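Local coordinates for PfVFT1 (Plasmodium falciparum, PDB 5JKQ), which probably binds a small solute between its two lobes, as a Venus flytrap protein resembling solute-binding proteins, at residues T147-S153 / T274-Y279; D133-V137 / S155-Q160; H40-Y44 / G101-D105. The protein carries 3 engineered substitutions. One frame throughout, in Å; residues are numbered along the deposited sequence.

Interaction 1: residues T147-S153 / T274-Y279; sequences TDNYFLS and TGHSAY
T147 OG1 is held twice: it accepts from the backbone of the facing segment, with Y279 N 2.8 Å from T147 OG1, and it donates to D148 O at 3.1 Å from that same T147 OG1. A chi1 of 69° sets this hydroxyl between its own N and carbonyl carbon and leaves CG2 to lie against Y279 CB. A second shared acceptor is L152 O. Y279 OH reaches it at 2.9 Å, in the carbonyl plane and on a lone pair, while S155 OG supplies another hydrogen bond to L152 O. T147 OG1 and L152 O both lie at the edge of the Y279 ring, near its plane.

The backbones meet in a single beta bridge, L152 with H276. S277 N donates to F151 O at 2.9 Å, and S153 N to G275 O at 3.0 Å. H276 adds the shortest polar bond, ND1 to Y150 O at 2.6 Å; here the donor stands 39° out of the carbonyl plane, and the oxygen is itself tilted from the imidazole plane by 26°. Beside that ring, L152 CD2 touches T274 CG2 at 3.8 Å. An Asx turn shapes the loop, D148 OD1 accepting from Y150 N with its anti lone pair; D148 OD2 is hydrogen-bonded to the hydroxyls of Y129 and Y94.

The chain leaves strand 146-147, an outermost strand of the parallel sheet, and runs alongside strand 265-281, which pairs antiparallel with 175-184, consistent with the linking strands of a bi-lobed Venus flytrap fold. N149 packs on helix 102-118, whereas T147, F151 and Y279 lean on helix 135-140.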
# COMPACT_ATOMS: atom_id res chain seq x y z
N THR A 147 10.36 5.36 2.02
CA THR A 147 9.26 5.11 2.93
C THR A 147 9.06 3.61 3.02
O THR A 147 9.56 2.85 2.18
CB THR A 147 7.95 5.78 2.47
OG1 THR A 147 7.47 5.12 1.28
CG2 THR A 147 8.17 7.26 2.18
N ASP A 148 8.33 3.16 4.04
CA ASP A 148 7.92 1.77 4.13
C ASP A 148 6.99 1.46 2.95
O ASP A 148 6.50 2.37 2.29
CB ASP A 148 7.22 1.50 5.47
CG ASP A 148 7.11 0.02 5.78
OD1 ASP A 148 6.32 -0.67 5.10
OD2 ASP A 148 7.79 -0.44 6.72
N ASN A 149 6.76 0.17 2.69
CA ASN A 149 5.93 -0.23 1.55
C ASN A 149 4.43 -0.13 1.82
O ASN A 149 3.64 -0.18 0.88
CB ASN A 149 6.26 -1.66 1.13
CG ASN A 149 7.71 -1.84 0.73
OD1 ASN A 149 8.15 -1.34 -0.30
ND2 ASN A 149 8.46 -2.58 1.55
N TYR A 150 4.03 0.01 3.08
CA TYR A 150 2.62 -0.09 3.43
C TYR A 150 1.82 1.14 3.02
O TYR A 150 0.59 1.08 2.96
CB TYR A 150 2.44 -0.36 4.94
CG TYR A 150 2.89 0.73 5.88
CD1 TYR A 150 2.23 1.96 5.94
CD2 TYR A 150 3.94 0.52 6.76
CE1 TYR A 150 2.63 2.95 6.82
CE2 TYR A 150 4.35 1.50 7.64
CZ TYR A 150 3.70 2.71 7.67
OH TYR A 150 4.10 3.69 8.55
N PHE A 151 2.51 2.24 2.75
CA PHE A 151 1.84 3.49 2.42
C PHE A 151 0.91 3.34 1.22
O PHE A 151 1.24 2.64 0.26
CB PHE A 151 2.86 4.59 2.16
CG PHE A 151 3.51 5.11 3.40
CD1 PHE A 151 2.92 6.13 4.13
CD2 PHE A 151 4.70 4.57 3.86
CE1 PHE A 151 3.51 6.60 5.28
CE2 PHE A 151 5.29 5.05 5.01
CZ PHE A 151 4.70 6.06 5.72
N LEU A 152 -0.24 4.00 1.29
CA LEU A 152 -1.23 3.92 0.22
C LEU A 152 -0.69 4.51 -1.08
O LEU A 152 0.11 5.44 -1.07
CB LEU A 152 -2.51 4.66 0.63
CG LEU A 152 -3.20 4.17 1.90
CD1 LEU A 152 -4.44 5.00 2.17
CD2 LEU A 152 -3.56 2.69 1.80
N SER A 153 -1.14 3.95 -2.20
CA SER A 153 -0.75 4.43 -3.51
C SER A 153 -1.43 5.76 -3.84
O SER A 153 -1.06 6.43 -4.80
CB SER A 153 -1.10 3.38 -4.58
OG SER A 153 -0.41 2.17 -4.34
N THR A 274 -7.07 -1.53 -3.22
CA THR A 274 -6.32 -0.44 -2.62
C THR A 274 -4.85 -0.83 -2.64
O THR A 274 -4.44 -1.79 -1.98
CB THR A 274 -6.79 -0.16 -1.17
OG1 THR A 274 -8.17 0.23 -1.18
CG2 THR A 274 -5.95 0.95 -0.53
N GLY A 275 -4.05 -0.11 -3.42
CA GLY A 275 -2.65 -0.43 -3.60
C GLY A 275 -1.75 0.13 -2.51
O GLY A 275 -2.08 1.13 -1.87
N HIS A 276 -0.61 -0.52 -2.32
CA HIS A 276 0.43 -0.06 -1.40
C HIS A 276 1.75 0.09 -2.15
O HIS A 276 2.12 -0.79 -2.93
CB HIS A 276 0.60 -1.02 -0.23
CG HIS A 276 -0.65 -1.24 0.56
ND1 HIS A 276 -1.09 -0.37 1.53
CD2 HIS A 276 -1.56 -2.25 0.53
CE1 HIS A 276 -2.21 -0.82 2.06
NE2 HIS A 276 -2.51 -1.96 1.47
N SER A 277 2.46 1.18 -1.90
CA SER A 277 3.74 1.42 -2.57
C SER A 277 4.72 2.20 -1.70
O SER A 277 4.33 2.85 -0.73
CB SER A 277 3.50 2.17 -3.89
OG SER A 277 2.76 3.35 -3.67
N ALA A 278 6.00 2.12 -2.06
CA ALA A 278 7.04 2.91 -1.41
C ALA A 278 7.23 4.21 -2.18
O ALA A 278 6.95 4.28 -3.38
CB ALA A 278 8.34 2.13 -1.34
N TYR A 279 7.70 5.24 -1.49
CA TYR A 279 7.92 6.55 -2.11
C TYR A 279 9.39 6.96 -2.02
O TYR A 279 10.09 6.64 -1.06
CB TYR A 279 7.02 7.60 -1.45
CG TYR A 279 5.57 7.45 -1.85
CD1 TYR A 279 4.72 6.60 -1.16
CD2 TYR A 279 5.05 8.16 -2.93
CE1 TYR A 279 3.39 6.46 -1.52
CE2 TYR A 279 3.72 8.02 -3.30
CZ TYR A 279 2.90 7.17 -2.60
OH TYR A 279 1.58 7.04 -2.97

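Interaction 2: residues D133-V137 / S155-Q160; sequences DNVFV and SRLVDQ. With SO4 (sulfate ion), chain E.
N134 is the N-cap of helix 135-140, and its amide serves both the helix and the loop 155-160 packed against this helix start. ND2 donates to V158 O at 3.1 Å, almost straight at 171° and with the oxygen in the amide plane. OD1 accepts the capping bond from V137 N, 2.9 Å away, from a donor well above the plane of the side-chain carbonyl. Bonds at both ends thus fix the rotation of this amide. With CG anti to the backbone N (chi1 -172°), the group turns back over the first helical turn.

The tight part lies on the inner side. L157 CD2 sits over one face of the F136 ring, offset toward its rim, a CH-pi contact with CD2 3.7 Å from the ring centroid and 3.4 Å from F136 CE1; S155 CB approaches F136 CZ obliquely at 3.8 Å. Y279 meets the F136 ring edge-to-face, extending the packing inward. V137 CG2 also touches D159 CA, at 3.7 Å.

Toward solvent the contact loosens, and D133 and Q160 are exposed. The Q160 chain bends at chi2 and brings its amide over N134 CB. Here a sulfate, probably from the crystallisation liquor, takes two backbone N-H groups ahead of the helix: N134 N meets sulfate O1 at 3.0 Å, and D133 N lies 2.7 Å from sulfate O3.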
# COMPACT_ATOMS: atom_id res chain seq x y z
N ASP A 133 6.44 11.67 12.17
CA ASP A 133 5.02 11.98 12.08
C ASP A 133 4.64 12.20 10.62
O ASP A 133 3.65 11.66 10.14
CB ASP A 133 4.67 13.22 12.92
CG ASP A 133 4.65 12.93 14.41
OD1 ASP A 133 4.15 11.85 14.80
OD2 ASP A 133 5.12 13.78 15.19
N ASN A 134 5.45 13.00 9.93
CA ASN A 134 5.33 13.18 8.48
C ASN A 134 6.55 12.57 7.79
O ASN A 134 7.63 13.17 7.78
CB ASN A 134 5.18 14.66 8.12
CG ASN A 134 4.85 14.88 6.65
OD1 ASN A 134 5.37 14.20 5.77
ND2 ASN A 134 3.97 15.85 6.38
N VAL A 135 6.37 11.38 7.23
CA VAL A 135 7.47 10.66 6.60
C VAL A 135 7.85 11.30 5.27
O VAL A 135 9.02 11.27 4.87
CB VAL A 135 7.11 9.17 6.37
CG1 VAL A 135 8.31 8.40 5.82
CG2 VAL A 135 6.64 8.54 7.67
N PHE A 136 6.87 11.90 4.59
CA PHE A 136 7.11 12.49 3.28
C PHE A 136 7.99 13.74 3.38
O PHE A 136 8.68 14.09 2.42
CB PHE A 136 5.78 12.83 2.60
CG PHE A 136 4.93 11.63 2.31
CD1 PHE A 136 5.39 10.62 1.47
CD2 PHE A 136 3.67 11.50 2.87
CE1 PHE A 136 4.61 9.52 1.20
CE2 PHE A 136 2.88 10.40 2.60
CZ PHE A 136 3.35 9.40 1.77
N VAL A 137 7.97 14.40 4.53
CA VAL A 137 8.84 15.55 4.77
C VAL A 137 10.28 15.06 4.94
O VAL A 137 11.21 15.60 4.34
CB VAL A 137 8.39 16.35 6.02
CG1 VAL A 137 9.56 17.10 6.67
CG2 VAL A 137 7.28 17.32 5.64
N SER A 155 -1.73 8.28 -1.51
CA SER A 155 -1.39 9.12 -0.37
C SER A 155 -1.19 10.58 -0.76
O SER A 155 -0.70 10.88 -1.85
CB SER A 155 -0.12 8.61 0.32
OG SER A 155 -0.29 7.29 0.79
N ARG A 156 -1.58 11.48 0.14
CA ARG A 156 -1.31 12.91 -0.02
C ARG A 156 0.16 13.20 0.20
O ARG A 156 0.65 13.15 1.33
CB ARG A 156 -2.15 13.73 0.97
CG ARG A 156 -3.63 13.78 0.67
CD ARG A 156 -4.43 14.33 1.86
NE ARG A 156 -4.66 13.32 2.89
CZ ARG A 156 -3.89 13.12 3.96
NH1 ARG A 156 -2.80 13.85 4.17
NH2 ARG A 156 -4.20 12.16 4.82
N LEU A 157 0.87 13.50 -0.88
CA LEU A 157 2.29 13.84 -0.80
C LEU A 157 2.45 15.32 -0.43
O LEU A 157 2.73 16.15 -1.29
CB LEU A 157 3.00 13.53 -2.12
CG LEU A 157 2.83 12.09 -2.61
CD1 LEU A 157 3.62 11.86 -3.90
CD2 LEU A 157 3.25 11.09 -1.54
N VAL A 158 2.27 15.61 0.85
CA VAL A 158 2.27 16.99 1.34
C VAL A 158 3.13 17.17 2.58
O VAL A 158 3.38 16.22 3.32
CB VAL A 158 0.83 17.45 1.68
CG1 VAL A 158 -0.05 17.40 0.44
CG2 VAL A 158 0.24 16.59 2.79
N ASP A 159 3.58 18.41 2.80
CA ASP A 159 4.32 18.75 4.01
C ASP A 159 3.34 18.99 5.16
O ASP A 159 2.15 18.70 5.04
CB ASP A 159 5.20 19.99 3.76
CG ASP A 159 4.42 21.19 3.24
OD1 ASP A 159 3.20 21.27 3.46
OD2 ASP A 159 5.05 22.06 2.61
N GLN A 160 3.84 19.52 6.27
CA GLN A 160 3.00 19.76 7.43
C GLN A 160 2.04 20.93 7.20
O GLN A 160 0.95 20.96 7.77
CB GLN A 160 3.87 20.03 8.67
CG GLN A 160 4.73 18.85 9.11
CD GLN A 160 3.92 17.72 9.74
OE1 GLN A 160 2.80 17.42 9.32
NE2 GLN A 160 4.49 17.09 10.76
S SO4 E . 8.37 14.52 12.55
O1 SO4 E . 7.81 14.25 11.23
O2 SO4 E . 9.81 14.75 12.44
O3 SO4 E . 8.13 13.38 13.43
O4 SO4 E . 7.73 15.71 13.10

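Interaction 3: residues H40-Y44 / G101-D105; sequences HNVDY and GFWPD
H40 reaches the first turn of helix 102-118 with its ring: NE2 donates to D105 OD2 at 2.7 Å. The oxygen lies only 7° out of the imidazole plane and accepts with its anti lone pair, while the ring and carboxylate planes are turned 34° apart. This His-carboxylate bond is combined with packing, because F102 CA stands over one face of the H40 ring, 4.0 Å from its centroid, and G101 C lies over the same ring's face. H40 CD2 in turn comes to the edge of the F102 ring, near its plane.

N41 then takes positive phi as the C-prime residue of a Schellman motif that ends helix 32-39, with V42 N bonded back to I37 O. Two helix ends therefore meet: the C-terminal end of 32-39, and the start of 102-118, where G101 occupies the N-cap position.

V42, just past the motif, projects its CG2 over one face of F102, 3.8 Å from that ring's centroid. F102 can receive it because its CG is anti to the backbone N (chi1 173°), which swings the ring out toward the incoming loop.

D43 centres an inverse gamma turn, after which Y44 joins F102 and W103 in an aromatic cluster. The Y44 and F102 planes are near parallel but slid apart, so overlap is slight; their closest carbons, Y44 CD2 and F102 CE2, are 3.4 Å apart. W103 meets Y44 differently, in an edge-to-face pair with CZ2 over the tyrosine face and centroids 5.1 Å apart. W103 NE1 also donates to Y44 OH at 3.1 Å, the hydroxyl being tilted from the indole plane. Y44 further packs on I175 and H177 of strand 175-184, and W103 meets H276 edge-to-face.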
# COMPACT_ATOMS: atom_id res chain seq x y z
N HIS A 40 1.91 -15.10 7.71
CA HIS A 40 1.26 -14.12 8.57
C HIS A 40 -0.26 -14.16 8.42
O HIS A 40 -0.98 -13.49 9.16
CB HIS A 40 1.76 -12.71 8.26
CG HIS A 40 3.17 -12.47 8.71
ND1 HIS A 40 3.52 -12.43 10.04
CD2 HIS A 40 4.30 -12.24 8.01
CE1 HIS A 40 4.82 -12.19 10.14
NE2 HIS A 40 5.32 -12.08 8.92
N ASN A 41 -0.73 -14.96 7.46
CA ASN A 41 -2.16 -15.10 7.20
C ASN A 41 -2.82 -13.74 6.99
O ASN A 41 -3.88 -13.46 7.55
CB ASN A 41 -2.85 -15.85 8.33
CG ASN A 41 -4.17 -16.46 7.92
OD1 ASN A 41 -4.29 -17.04 6.84
ND2 ASN A 41 -5.18 -16.30 8.76
N VAL A 42 -2.17 -12.90 6.18
CA VAL A 42 -2.70 -11.58 5.85
C VAL A 42 -3.35 -11.61 4.47
O VAL A 42 -2.97 -12.40 3.61
CB VAL A 42 -1.60 -10.50 5.90
CG1 VAL A 42 -1.16 -10.25 7.33
CG2 VAL A 42 -0.41 -10.88 5.03
N ASP A 43 -4.35 -10.76 4.29
CA ASP A 43 -5.19 -10.79 3.09
C ASP A 43 -4.70 -9.79 2.04
O ASP A 43 -5.41 -8.84 1.70
CB ASP A 43 -6.64 -10.51 3.47
CG ASP A 43 -7.62 -10.87 2.37
OD1 ASP A 43 -7.22 -11.57 1.41
OD2 ASP A 43 -8.80 -10.47 2.47
N TYR A 44 -3.49 -10.02 1.53
CA TYR A 44 -2.92 -9.18 0.49
C TYR A 44 -2.67 -9.97 -0.78
O TYR A 44 -2.40 -11.17 -0.74
CB TYR A 44 -1.60 -8.55 0.96
CG TYR A 44 -1.73 -7.59 2.12
CD1 TYR A 44 -2.43 -6.40 1.98
CD2 TYR A 44 -1.13 -7.86 3.34
CE1 TYR A 44 -2.55 -5.51 3.03
CE2 TYR A 44 -1.24 -6.98 4.40
CZ TYR A 44 -1.95 -5.81 4.24
OH TYR A 44 -2.06 -4.93 5.29
N GLY A 101 6.30 -7.97 12.23
CA GLY A 101 5.04 -8.16 11.52
C GLY A 101 5.25 -8.27 10.02
O GLY A 101 6.38 -8.30 9.54
N PHE A 102 4.14 -8.31 9.29
CA PHE A 102 4.18 -8.55 7.85
C PHE A 102 4.95 -7.49 7.08
O PHE A 102 5.93 -7.80 6.40
CB PHE A 102 2.76 -8.64 7.30
CG PHE A 102 2.70 -8.73 5.80
CD1 PHE A 102 3.04 -9.90 5.15
CD2 PHE A 102 2.32 -7.63 5.05
CE1 PHE A 102 2.99 -9.98 3.77
CE2 PHE A 102 2.27 -7.70 3.67
CZ PHE A 102 2.60 -8.88 3.02
N TRP A 103 4.52 -6.23 7.19
CA TRP A 103 5.09 -5.16 6.39
C TRP A 103 6.59 -4.97 6.64
O TRP A 103 7.35 -4.79 5.69
CB TRP A 103 4.34 -3.85 6.64
CG TRP A 103 3.04 -3.80 5.91
CD1 TRP A 103 1.79 -3.79 6.45
CD2 TRP A 103 2.86 -3.79 4.49
NE1 TRP A 103 0.84 -3.76 5.46
CE2 TRP A 103 1.47 -3.76 4.24
CE3 TRP A 103 3.74 -3.80 3.40
CZ2 TRP A 103 0.94 -3.73 2.95
CZ3 TRP A 103 3.21 -3.78 2.12
CH2 TRP A 103 1.82 -3.74 1.91
N PRO A 104 7.03 -5.02 7.91
CA PRO A 104 8.47 -5.04 8.15
C PRO A 104 9.15 -6.25 7.49
O PRO A 104 10.22 -6.09 6.89
CB PRO A 104 8.57 -5.13 9.68
CG PRO A 104 7.34 -4.48 10.16
CD PRO A 104 6.27 -4.84 9.16
N ASP A 105 8.54 -7.42 7.60
CA ASP A 105 9.10 -8.63 7.00
C ASP A 105 9.19 -8.52 5.48
O ASP A 105 10.11 -9.06 4.88
CB ASP A 105 8.26 -9.86 7.36
CG ASP A 105 8.63 -10.46 8.71
OD1 ASP A 105 9.70 -10.12 9.25
OD2 ASP A 105 7.84 -11.28 9.22

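Interaction 3 closes before interactions 1 and 2 begin, and the segments of these last two alternate along the chain. Interaction 1, about 4 Å from the chain centre, touches interactions 2 and 3, their centres about 13 and about 14 Å from its own; 2 and 3, with centres about 24 Å apart, do not touch. Y279 CE2 packs on L157 CD2 (3.6 Å) in loop 155-160 and Y279 CD1 on F136 CE1 (3.8 Å) of helix 135-140, while Y150 CB packs on W103 CD2 (3.5 Å) of helix 102-118. Strand 265-281 and the loop after 146-147 join two helix starts, consistent with all three contacts lying in one lobe, beside the strands that link the lobes.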